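Local structure of 2-hydroxy-3-oxopropionate reductase (Polaromonas sp. JS666, 4DLL) at residues M42-A47 / A67-A72; G109-M114 / A136-L141; E232-G237 / R242-H247; N271-A276 / F281-T286. The protein probably catalyses the NAD(P)H-dependent reduction of 2-hydroxy-3-oxopropionate (tartronate semialdehyde) to glycerate. One frame throughout, in Å; residues are numbered along the deposited sequence.

Contact 1: M42-A47 / A67-A72; sequences MGLPMA and AASLAA
Leu44 and Ala47 of helix 43-52 meet Ser69 and Leu70 of helix 64-71 in the N-terminal Rossmann-type domain, where the two helices follow successive parallel strands. Over these short segments the axes are nearly parallel, 9° apart, and approach to 10.3 Å, so side chains rather than backbones bridge the gap. The first segment opens with the selenomethionine Met42 at the N-cap, turned toward helix 153-159. Gly43 follows in the first turn and fits the third glycine of a GxGxxG pattern, the position that in Rossmann folds lets the helix pack close to the first strand; that role is inferred here. Leu44 then reaches over with both methyls. Its CD2 lies 3.7 Å from Ser69 CB, on the more open side, while CD1 comes 4.0 Å from Leu70 CG, the two leucines running at a slant to each other. A chi1 of -128°, far from any staggered value, swings this fork across to the neighbouring helix. The Ser69 hydroxyl is held by its own helix through a hydrogen bond to Ala65 O. Ala47 closes the walk on the buried side, against Leu57 of strand 56-60, whose Val59 touches Leu70. Here the fit is tight: Ala47 CB is only 3.4 Å from Leu70 CD2.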
loop_
_atom_site.group_PDB
_atom_site.type_symbol
_atom_site.label_atom_id
_atom_site.label_comp_id
_atom_site.label_asym_id
_atom_site.label_seq_id
_atom_site.Cartn_x
_atom_site.Cartn_y
_atom_site.Cartn_z
HETATM N N MSE A 42 22.534 2.780 -3.758
HETATM C CA MSE A 42 22.599 3.346 -2.429
HETATM C C MSE A 42 23.937 3.012 -1.829
HETATM O O MSE A 42 24.145 3.127 -0.608
HETATM C CB MSE A 42 21.471 2.765 -1.587
HETATM C CG MSE A 42 20.120 3.095 -2.202
HETATM SE SE MSE A 42 18.690 2.108 -1.461
HETATM C CE MSE A 42 18.900 0.454 -2.426
ATOM N N GLY A 43 24.851 2.620 -2.704
ATOM C CA GLY A 43 26.169 2.160 -2.301
ATOM C C GLY A 43 26.927 3.114 -1.390
ATOM O O GLY A 43 27.564 2.668 -0.427
ATOM N N LEU A 44 26.850 4.415 -1.701
ATOM C CA LEU A 44 27.624 5.422 -0.988
ATOM C C LEU A 44 27.240 5.591 0.479
ATOM O O LEU A 44 28.112 5.531 1.353
ATOM C CB LEU A 44 27.552 6.771 -1.704
ATOM C CG LEU A 44 28.897 7.407 -1.978
ATOM C CD1 LEU A 44 29.478 6.683 -3.201
ATOM C CD2 LEU A 44 28.687 8.928 -2.240
ATOM N N PRO A 45 25.942 5.826 0.744
ATOM C CA PRO A 45 25.490 5.953 2.135
ATOM C C PRO A 45 25.793 4.672 2.933
ATOM O O PRO A 45 26.178 4.747 4.122
ATOM C CB PRO A 45 23.977 6.186 1.994
ATOM C CG PRO A 45 23.654 6.061 0.520
ATOM C CD PRO A 45 24.895 6.226 -0.219
HETATM N N MSE A 46 25.681 3.517 2.282
HETATM C CA MSE A 46 26.026 2.233 2.942
HETATM C C MSE A 46 27.515 2.034 3.269
HETATM O O MSE A 46 27.853 1.370 4.254
HETATM C CB MSE A 46 25.479 1.024 2.178
HETATM C CG MSE A 46 23.983 1.109 2.066
HETATM SE SE MSE A 46 23.284 -0.194 0.777
HETATM C CE MSE A 46 23.477 -1.818 1.847
ATOM N N ALA A 47 28.392 2.586 2.441
ATOM C CA ALA A 47 29.818 2.502 2.724
ATOM C C ALA A 47 30.177 3.408 3.911
ATOM O O ALA A 47 31.047 3.088 4.691
ATOM C CB ALA A 47 30.625 2.849 1.516
ATOM N N ALA A 67 33.785 6.273 -6.821
ATOM C CA ALA A 67 35.128 5.873 -6.396
ATOM C C ALA A 67 35.809 6.974 -5.540
ATOM O O ALA A 67 36.258 6.692 -4.433
ATOM C CB ALA A 67 35.996 5.506 -7.621
ATOM N N ALA A 68 35.814 8.218 -6.028
ATOM C CA ALA A 68 36.430 9.346 -5.283
ATOM C C ALA A 68 35.733 9.626 -3.954
ATOM O O ALA A 68 36.392 9.877 -2.954
ATOM C CB ALA A 68 36.494 10.631 -6.126
ATOM N N SER A 69 34.407 9.580 -3.977
ATOM C CA SER A 69 33.597 9.771 -2.806
ATOM C C SER A 69 33.857 8.714 -1.750
ATOM O O SER A 69 33.794 8.984 -0.541
ATOM C CB SER A 69 32.139 9.726 -3.204
ATOM O OG SER A 69 31.712 10.949 -3.756
ATOM N N LEU A 70 34.126 7.507 -2.220
ATOM C CA LEU A 70 34.421 6.343 -1.389
ATOM C C LEU A 70 35.838 6.383 -0.843
ATOM O O LEU A 70 36.074 6.046 0.348
ATOM C CB LEU A 70 34.230 5.048 -2.222
ATOM C CG LEU A 70 32.788 4.625 -2.523
ATOM C CD1 LEU A 70 32.691 3.638 -3.701
ATOM C CD2 LEU A 70 32.148 4.065 -1.238
ATOM N N ALA A 71 36.774 6.753 -1.729
ATOM C CA ALA A 71 38.178 6.992 -1.359
ATOM C C ALA A 71 38.255 8.039 -0.255
ATOM O O ALA A 71 38.972 7.836 0.711
ATOM C CB ALA A 71 39.027 7.428 -2.558
ATOM N N ALA A 72 37.469 9.105 -0.385
ATOM C CA ALA A 72 37.330 10.117 0.647
ATOM C C ALA A 72 36.883 9.551 2.019
ATOM O O ALA A 72 37.205 10.133 3.053
ATOM C CB ALA A 72 36.397 11.273 0.179
#

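Contact 2: G109-M114 / A136-L141; sequences GVAAAM and ARLGAL
Ala111 and Leu138 bring their CA atoms to 6.7 Å, the nearest CA pair between the short helix 110-113 and the last turn of helix 128-140. Gly109, with a positive phi of 73°, makes the turn that starts the first of these helices. The contact is wholly apolar and centres on one methyl group: Ala111 CB points at the other segment and receives two leucine tips, one from each of two residues three apart. Leu138 CD2 is the closer, 3.6 Å from Ala111 CB, and comes from the buried side. Leu141 CD1 stands 4.1 Å from Ala111 CB and arrives almost at right angles to the first, from the solvent side. The two leucine methyls, Leu138 CD2 and Leu141 CD1, are themselves 5.3 Å apart, so the alanine is touched on two flanks rather than clasped. Leu141 has just left helical geometry, yet keeps CG beside its backbone N (chi1 -66°), which directs the branch back over the alanine. Helix 98-107 borders the pair: Phe106 touches Ala111 and forms a cation-pi contact with Arg137, while Leu105 packs on Leu138. Toward the sheet, the selenomethionine Met114 and Leu138 both rest on Phe120 of strand 119-122. Two helical connections lying next to each other on one face of the parallel part of the sheet, before and after the strand they share, are typical of the Rossmann dinucleotide-binding fold.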
loop_
_atom_site.group_PDB
_atom_site.type_symbol
_atom_site.label_atom_id
_atom_site.label_comp_id
_atom_site.label_asym_id
_atom_site.label_seq_id
_atom_site.Cartn_x
_atom_site.Cartn_y
_atom_site.Cartn_z
ATOM N N GLY A 109 37.114 -13.778 -12.283
ATOM C CA GLY A 109 37.879 -14.536 -11.315
ATOM C C GLY A 109 37.786 -14.098 -9.860
ATOM O O GLY A 109 38.718 -14.311 -9.093
ATOM N N VAL A 110 36.664 -13.504 -9.488
ATOM C CA VAL A 110 36.416 -13.084 -8.104
ATOM C C VAL A 110 36.238 -14.343 -7.271
ATOM O O VAL A 110 36.848 -14.507 -6.201
ATOM C CB VAL A 110 35.183 -12.127 -7.996
ATOM C CG1 VAL A 110 34.679 -11.985 -6.551
ATOM C CG2 VAL A 110 35.530 -10.763 -8.556
ATOM N N ALA A 111 35.424 -15.253 -7.782
ATOM C CA ALA A 111 35.149 -16.462 -7.025
ATOM C C ALA A 111 36.438 -17.220 -6.784
ATOM O O ALA A 111 36.716 -17.675 -5.662
ATOM C CB ALA A 111 34.126 -17.337 -7.721
ATOM N N ALA A 112 37.230 -17.329 -7.850
ATOM C CA ALA A 112 38.491 -18.071 -7.847
ATOM C C ALA A 112 39.391 -17.541 -6.760
ATOM O O ALA A 112 40.038 -18.316 -6.061
ATOM C CB ALA A 112 39.178 -17.955 -9.213
ATOM N N ALA A 113 39.382 -16.223 -6.600
ATOM C CA ALA A 113 40.286 -15.538 -5.685
ATOM C C ALA A 113 39.834 -15.378 -4.216
ATOM O O ALA A 113 40.650 -15.075 -3.362
ATOM C CB ALA A 113 40.683 -14.200 -6.272
HETATM N N MSE A 114 38.565 -15.607 -3.909
HETATM C CA MSE A 114 38.127 -15.469 -2.505
HETATM C C MSE A 114 38.707 -16.506 -1.512
HETATM O O MSE A 114 38.860 -17.673 -1.841
HETATM C CB MSE A 114 36.603 -15.390 -2.405
HETATM C CG MSE A 114 35.996 -14.049 -2.904
HETATM SE SE MSE A 114 33.972 -14.140 -3.094
HETATM C CE MSE A 114 33.393 -14.429 -1.159
ATOM N N ALA A 136 25.272 -22.552 -5.678
ATOM C CA ALA A 136 25.856 -23.893 -5.952
ATOM C C ALA A 136 27.341 -23.786 -6.380
ATOM O O ALA A 136 28.183 -24.460 -5.770
ATOM C CB ALA A 136 25.001 -24.700 -7.001
ATOM N N ARG A 137 27.658 -22.920 -7.371
ATOM C CA ARG A 137 29.041 -22.746 -7.839
ATOM C C ARG A 137 29.979 -22.322 -6.715
ATOM O O ARG A 137 31.001 -22.974 -6.476
ATOM C CB ARG A 137 29.184 -21.732 -8.969
ATOM C CG ARG A 137 28.109 -21.746 -9.994
ATOM C CD ARG A 137 28.368 -22.584 -11.192
ATOM N NE ARG A 137 29.323 -21.947 -12.110
ATOM C CZ ARG A 137 29.017 -21.033 -13.040
ATOM N NH1 ARG A 137 27.766 -20.587 -13.195
ATOM N NH2 ARG A 137 29.980 -20.549 -13.819
ATOM N N LEU A 138 29.671 -21.214 -6.045
ATOM C CA LEU A 138 30.517 -20.787 -4.910
ATOM C C LEU A 138 30.681 -21.881 -3.856
ATOM O O LEU A 138 31.775 -22.073 -3.319
ATOM C CB LEU A 138 30.056 -19.463 -4.264
ATOM C CG LEU A 138 29.798 -18.298 -5.210
ATOM C CD1 LEU A 138 29.429 -17.023 -4.489
ATOM C CD2 LEU A 138 30.962 -18.026 -6.134
ATOM N N GLY A 139 29.604 -22.568 -3.526
ATOM C CA GLY A 139 29.702 -23.674 -2.584
ATOM C C GLY A 139 30.684 -24.720 -3.120
ATOM O O GLY A 139 31.546 -25.210 -2.375
ATOM N N ALA A 140 30.602 -25.018 -4.424
ATOM C CA ALA A 140 31.609 -25.890 -5.092
ATOM C C ALA A 140 33.003 -25.471 -4.624
ATOM O O ALA A 140 33.881 -26.310 -4.456
ATOM C CB ALA A 140 31.525 -25.785 -6.639
ATOM N N LEU A 141 33.195 -24.171 -4.387
ATOM C CA LEU A 141 34.520 -23.639 -4.115
ATOM C C LEU A 141 34.785 -23.320 -2.641
ATOM O O LEU A 141 35.763 -22.667 -2.335
ATOM C CB LEU A 141 34.777 -22.406 -4.992
ATOM C CG LEU A 141 34.872 -22.620 -6.516
ATOM C CD1 LEU A 141 34.947 -21.313 -7.280
ATOM C CD2 LEU A 141 36.059 -23.507 -6.890
#

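Contact 3: E232-G237 / R242-H247; sequences EAITGG and RVLQLH
Ile234 and Leu244 make the apolar half of this contact, at the end of helix 227-234 and in the short helix 242-245. One methyl does the work on the leucine side: Leu244 CD2 lies 3.6 Å from Ile234 CG1 and 3.7 Å from Ile234 CD1, so it touches along the ethyl arm of the isoleucine, whose chain it meets at a slant. Leu244 extends with CG anti to its own N (chi1 172°), which carries CD2 out to the isoleucine. Val213 of helix 194-222 also touches Leu244. The two helices are joined by a short loop in the all-helical C-terminal domain that the beta-hydroxyacid dehydrogenase family places after its Rossmann domain. The polar half lies nearer the solvent. Thr235 OG1 hydrogen-bonds back to Lys231 O of its own helix, and the atom modelled as Gln245 OE1 is 2.9 Å from Thr235 OG1. A type II turn from Ile234 to Gly237 leads out of the helix, with Gly236 at a positive phi of 96° and a weak backbone bond of 3.4 Å from Gly237 N to Ile234 O. Hydrogen bonds between subunits form a third kind: the carbonyls of Glu232 and Thr235 accept from Arg185 of the second subunit, while Gly236 O pairs with Arg242 NH1 of that subunit and Arg242 here returns the same bond to the partner's Gly236.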
loop_
_atom_site.group_PDB
_atom_site.type_symbol
_atom_site.label_atom_id
_atom_site.label_comp_id
_atom_site.label_asym_id
_atom_site.label_seq_id
_atom_site.Cartn_x
_atom_site.Cartn_y
_atom_site.Cartn_z
ATOM N N GLU A 232 -4.220 14.085 1.149
ATOM C CA GLU A 232 -4.223 14.544 2.532
ATOM C C GLU A 232 -5.377 13.931 3.303
ATOM O O GLU A 232 -5.304 13.801 4.548
ATOM C CB GLU A 232 -4.370 16.080 2.611
ATOM C CG GLU A 232 -4.067 16.673 4.044
ATOM C CD GLU A 232 -4.541 18.125 4.232
ATOM O OE1 GLU A 232 -4.747 18.850 3.219
ATOM O OE2 GLU A 232 -4.720 18.526 5.412
ATOM N N ALA A 233 -6.464 13.627 2.578
ATOM C CA ALA A 233 -7.718 13.140 3.211
ATOM C C ALA A 233 -7.610 11.667 3.568
ATOM O O ALA A 233 -7.895 11.261 4.706
ATOM C CB ALA A 233 -8.946 13.406 2.315
ATOM N N ILE A 234 -7.165 10.872 2.606
ATOM C CA ILE A 234 -6.964 9.438 2.841
ATOM C C ILE A 234 -5.703 9.040 3.643
ATOM O O ILE A 234 -5.517 7.853 3.941
ATOM C CB ILE A 234 -7.008 8.678 1.490
ATOM C CG1 ILE A 234 -5.703 8.863 0.729
ATOM C CG2 ILE A 234 -8.237 9.192 0.643
ATOM C CD1 ILE A 234 -5.720 8.283 -0.705
ATOM N N THR A 235 -4.871 10.010 4.041
ATOM C CA THR A 235 -3.656 9.709 4.814
ATOM C C THR A 235 -4.084 9.245 6.225
ATOM O O THR A 235 -4.831 9.952 6.896
ATOM C CB THR A 235 -2.636 10.937 4.831
ATOM O OG1 THR A 235 -1.917 11.032 3.580
ATOM C CG2 THR A 235 -1.621 10.941 6.066
ATOM N N GLY A 236 -3.650 8.060 6.647
ATOM C CA GLY A 236 -3.943 7.606 7.983
ATOM C C GLY A 236 -5.146 6.694 8.087
ATOM O O GLY A 236 -5.540 6.331 9.193
ATOM N N GLY A 237 -5.724 6.346 6.937
ATOM C CA GLY A 237 -6.827 5.388 6.821
ATOM C C GLY A 237 -6.372 4.104 6.130
ATOM O O GLY A 237 -5.158 3.823 6.042
ATOM N N ARG A 242 3.365 3.295 2.206
ATOM C CA ARG A 242 4.641 3.954 1.917
ATOM C C ARG A 242 4.654 4.440 0.441
ATOM O O ARG A 242 5.176 5.510 0.162
ATOM C CB ARG A 242 5.852 3.013 2.197
ATOM C CG ARG A 242 7.258 3.730 2.156
ATOM C CD ARG A 242 7.450 4.542 3.485
ATOM N NE ARG A 242 7.066 3.663 4.602
ATOM C CZ ARG A 242 7.904 2.773 5.164
ATOM N NH1 ARG A 242 9.183 2.704 4.732
ATOM N NH2 ARG A 242 7.478 1.960 6.157
ATOM N N VAL A 243 3.981 3.707 -0.455
ATOM C CA VAL A 243 3.870 4.140 -1.863
ATOM C C VAL A 243 3.042 5.428 -2.031
ATOM O O VAL A 243 3.479 6.349 -2.788
ATOM C CB VAL A 243 3.379 3.021 -2.769
ATOM C CG1 VAL A 243 2.787 3.562 -4.130
ATOM C CG2 VAL A 243 4.520 2.031 -2.997
ATOM N N LEU A 244 1.896 5.530 -1.325
ATOM C CA LEU A 244 1.121 6.778 -1.377
ATOM C C LEU A 244 1.957 7.973 -0.908
ATOM O O LEU A 244 2.020 8.979 -1.600
ATOM C CB LEU A 244 -0.176 6.699 -0.551
ATOM C CG LEU A 244 -1.028 7.962 -0.341
ATOM C CD1 LEU A 244 -1.498 8.540 -1.694
ATOM C CD2 LEU A 244 -2.276 7.686 0.569
ATOM N N GLN A 245 2.586 7.865 0.262
ATOM C CA GLN A 245 3.379 8.974 0.802
ATOM C C GLN A 245 4.632 9.297 -0.033
ATOM O O GLN A 245 5.017 10.466 -0.120
ATOM C CB GLN A 245 3.809 8.709 2.251
ATOM C CG GLN A 245 2.608 8.394 3.216
ATOM C CD GLN A 245 1.510 9.533 3.223
ATOM O OE1 GLN A 245 0.301 9.274 3.021
ATOM N NE2 GLN A 245 1.951 10.776 3.428
ATOM N N LEU A 246 5.307 8.289 -0.608
ATOM C CA LEU A 246 6.529 8.638 -1.329
ATOM C C LEU A 246 6.188 8.968 -2.766
ATOM O O LEU A 246 6.170 10.123 -3.119
ATOM C CB LEU A 246 7.616 7.568 -1.228
ATOM C CG LEU A 246 8.976 7.867 -1.903
ATOM C CD1 LEU A 246 9.929 8.708 -0.942
ATOM C CD2 LEU A 246 9.656 6.552 -2.363
ATOM N N HIS A 247 5.880 7.958 -3.579
ATOM C CA HIS A 247 5.498 8.152 -4.985
ATOM C C HIS A 247 4.263 8.985 -5.260
ATOM O O HIS A 247 4.145 9.570 -6.349
ATOM C CB HIS A 247 5.281 6.806 -5.617
ATOM C CG HIS A 247 6.387 5.840 -5.329
ATOM N ND1 HIS A 247 7.531 5.776 -6.093
ATOM C CD2 HIS A 247 6.542 4.935 -4.336
ATOM C CE1 HIS A 247 8.337 4.860 -5.590
ATOM N NE2 HIS A 247 7.767 4.348 -4.515
#

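Contact 4: N271-A276 / F281-T286; sequences NALATA and FDAPIT
Leu273 reaches from helix 262-278 to Thr286 and Ala283 at the start of helix 284-301. Its CB points past the second segment rather than at it, but Leu273 CG, set beside the backbone N (chi1 -72°), turns the branch across and comes 3.7 Å from Thr286 CG2. Beyond CG the fork divides. Leu273 CD1 edges along the backbone, 4.2 Å from Thr286 O, while Leu273 CD2 presses on Thr286 CG2 at a tight 3.4 Å. The same Leu273 CD2 also lies 4.3 Å from Ala283 CB, so this one methyl spans the N-cap residue and the first turn of the second helix. The leucine and threonine side chains run antiparallel, side by side, methyl against methyl. The threonine hydroxyl faces another way and hydrogen-bonds Glu215 of the second subunit, whose Arg316 also forms a salt bridge with Asp282. Further along, Ala276 packs on Phe281, with Ala276 CB 4.1 Å from Phe281 CB and at the edge of the aromatic ring, near its plane. A backbone bond anchors this end: Phe281 N donates to Ala276 O over 2.9 Å. It ties the connecting loop to the last turn of helix 262-278. The result is a helical hairpin, with helix 284-301 turning back against helix 262-278. Helix 194-222 lies against both arms, its Met204 touching Ala272 on one and Thr286 on the other.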
loop_
_atom_site.group_PDB
_atom_site.type_symbol
_atom_site.label_atom_id
_atom_site.label_comp_id
_atom_site.label_asym_id
_atom_site.label_seq_id
_atom_site.Cartn_x
_atom_site.Cartn_y
_atom_site.Cartn_z
ATOM N N ASN A 271 10.985 -10.421 -14.297
ATOM C CA ASN A 271 11.530 -11.455 -13.407
ATOM C C ASN A 271 10.514 -12.139 -12.502
ATOM O O ASN A 271 10.658 -13.309 -12.174
ATOM C CB ASN A 271 12.669 -10.905 -12.559
ATOM C CG ASN A 271 13.844 -10.623 -13.382
ATOM O OD1 ASN A 271 14.057 -11.305 -14.357
ATOM N ND2 ASN A 271 14.580 -9.602 -13.051
ATOM N N ALA A 272 9.487 -11.426 -12.109
ATOM C CA ALA A 272 8.493 -12.017 -11.173
ATOM C C ALA A 272 7.634 -12.979 -11.984
ATOM O O ALA A 272 7.220 -14.032 -11.490
ATOM C CB ALA A 272 7.629 -10.984 -10.582
ATOM N N LEU A 273 7.395 -12.606 -13.239
ATOM C CA LEU A 273 6.568 -13.415 -14.094
ATOM C C LEU A 273 7.297 -14.675 -14.598
ATOM O O LEU A 273 6.673 -15.728 -14.679
ATOM C CB LEU A 273 5.967 -12.576 -15.227
ATOM C CG LEU A 273 4.870 -11.587 -14.865
ATOM C CD1 LEU A 273 4.383 -10.950 -16.138
ATOM C CD2 LEU A 273 3.657 -12.208 -14.055
ATOM N N ALA A 274 8.605 -14.574 -14.842
ATOM C CA ALA A 274 9.477 -15.684 -15.213
ATOM C C ALA A 274 9.599 -16.673 -14.090
ATOM O O ALA A 274 9.560 -17.916 -14.274
ATOM C CB ALA A 274 10.849 -15.186 -15.589
ATOM N N THR A 275 9.750 -16.128 -12.902
ATOM C CA THR A 275 9.703 -16.954 -11.709
ATOM C C THR A 275 8.361 -17.587 -11.562
ATOM O O THR A 275 8.270 -18.774 -11.206
ATOM C CB THR A 275 10.070 -16.134 -10.445
ATOM O OG1 THR A 275 11.383 -15.646 -10.659
ATOM C CG2 THR A 275 10.059 -16.990 -9.196
ATOM N N ALA A 276 7.294 -16.839 -11.795
ATOM C CA ALA A 276 5.967 -17.507 -11.652
ATOM C C ALA A 276 5.800 -18.725 -12.620
ATOM O O ALA A 276 5.281 -19.754 -12.212
ATOM C CB ALA A 276 4.856 -16.553 -11.792
ATOM N N PHE A 281 2.910 -20.815 -11.021
ATOM C CA PHE A 281 1.985 -19.904 -10.288
ATOM C C PHE A 281 1.362 -19.013 -11.304
ATOM O O PHE A 281 2.049 -18.501 -12.201
ATOM C CB PHE A 281 2.732 -19.027 -9.245
ATOM C CG PHE A 281 1.833 -18.113 -8.416
ATOM C CD1 PHE A 281 1.137 -18.600 -7.298
ATOM C CD2 PHE A 281 1.751 -16.767 -8.697
ATOM C CE1 PHE A 281 0.312 -17.767 -6.539
ATOM C CE2 PHE A 281 0.934 -15.909 -7.946
ATOM C CZ PHE A 281 0.222 -16.420 -6.818
ATOM N N ASP A 282 0.058 -18.833 -11.178
ATOM C CA ASP A 282 -0.647 -17.930 -12.042
ATOM C C ASP A 282 -0.787 -16.560 -11.367
ATOM O O ASP A 282 -1.371 -16.490 -10.305
ATOM C CB ASP A 282 -2.011 -18.511 -12.300
ATOM C CG ASP A 282 -2.861 -17.602 -13.110
ATOM O OD1 ASP A 282 -2.308 -16.854 -13.912
ATOM O OD2 ASP A 282 -4.087 -17.645 -12.968
ATOM N N ALA A 283 -0.263 -15.495 -11.989
ATOM C CA ALA A 283 -0.307 -14.148 -11.404
ATOM C C ALA A 283 -0.926 -13.126 -12.354
ATOM O O ALA A 283 -0.179 -12.444 -13.041
ATOM C CB ALA A 283 1.084 -13.695 -11.004
ATOM N N PRO A 284 -2.283 -13.016 -12.405
ATOM C CA PRO A 284 -2.959 -12.101 -13.375
ATOM C C PRO A 284 -2.717 -10.626 -13.074
ATOM O O PRO A 284 -2.454 -9.832 -14.022
ATOM C CB PRO A 284 -4.440 -12.433 -13.213
ATOM C CG PRO A 284 -4.500 -13.003 -11.724
ATOM C CD PRO A 284 -3.232 -13.739 -11.538
ATOM N N ILE A 285 -2.743 -10.245 -11.792
ATOM C CA ILE A 285 -2.506 -8.826 -11.409
ATOM C C ILE A 285 -1.151 -8.280 -11.924
ATOM O O ILE A 285 -1.085 -7.236 -12.640
ATOM C CB ILE A 285 -2.696 -8.620 -9.900
ATOM C CG1 ILE A 285 -4.086 -9.115 -9.548
ATOM C CG2 ILE A 285 -2.497 -7.176 -9.527
ATOM C CD1 ILE A 285 -4.303 -9.399 -8.071
ATOM N N THR A 286 -0.089 -9.036 -11.631
ATOM C CA THR A 286 1.224 -8.747 -12.137
ATOM C C THR A 286 1.288 -8.848 -13.672
ATOM O O THR A 286 1.974 -8.051 -14.305
ATOM C CB THR A 286 2.241 -9.652 -11.465
ATOM O OG1 THR A 286 2.307 -9.308 -10.093
ATOM C CG2 THR A 286 3.628 -9.464 -12.044
#

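Overall arrangement
Along the chain the four contacts follow in series, each closing before the next opens. Contacts 1 and 2 belong to the N-terminal Rossmann-type domain, their centres 26 Å apart, and join helices that connect parallel strands of the mixed sheet. Contacts 3 and 4 lie 27 Å apart between centres in the helical C-terminal domain, where both involve helix 194-222 and both touch the second subunit. The widest separation, about 45 Å between centres, is from contact 2 to contact 3, on opposite sides of the chain's centre. The first pair thus lies within the probable cofactor-binding domain, the second beside the dimer interface.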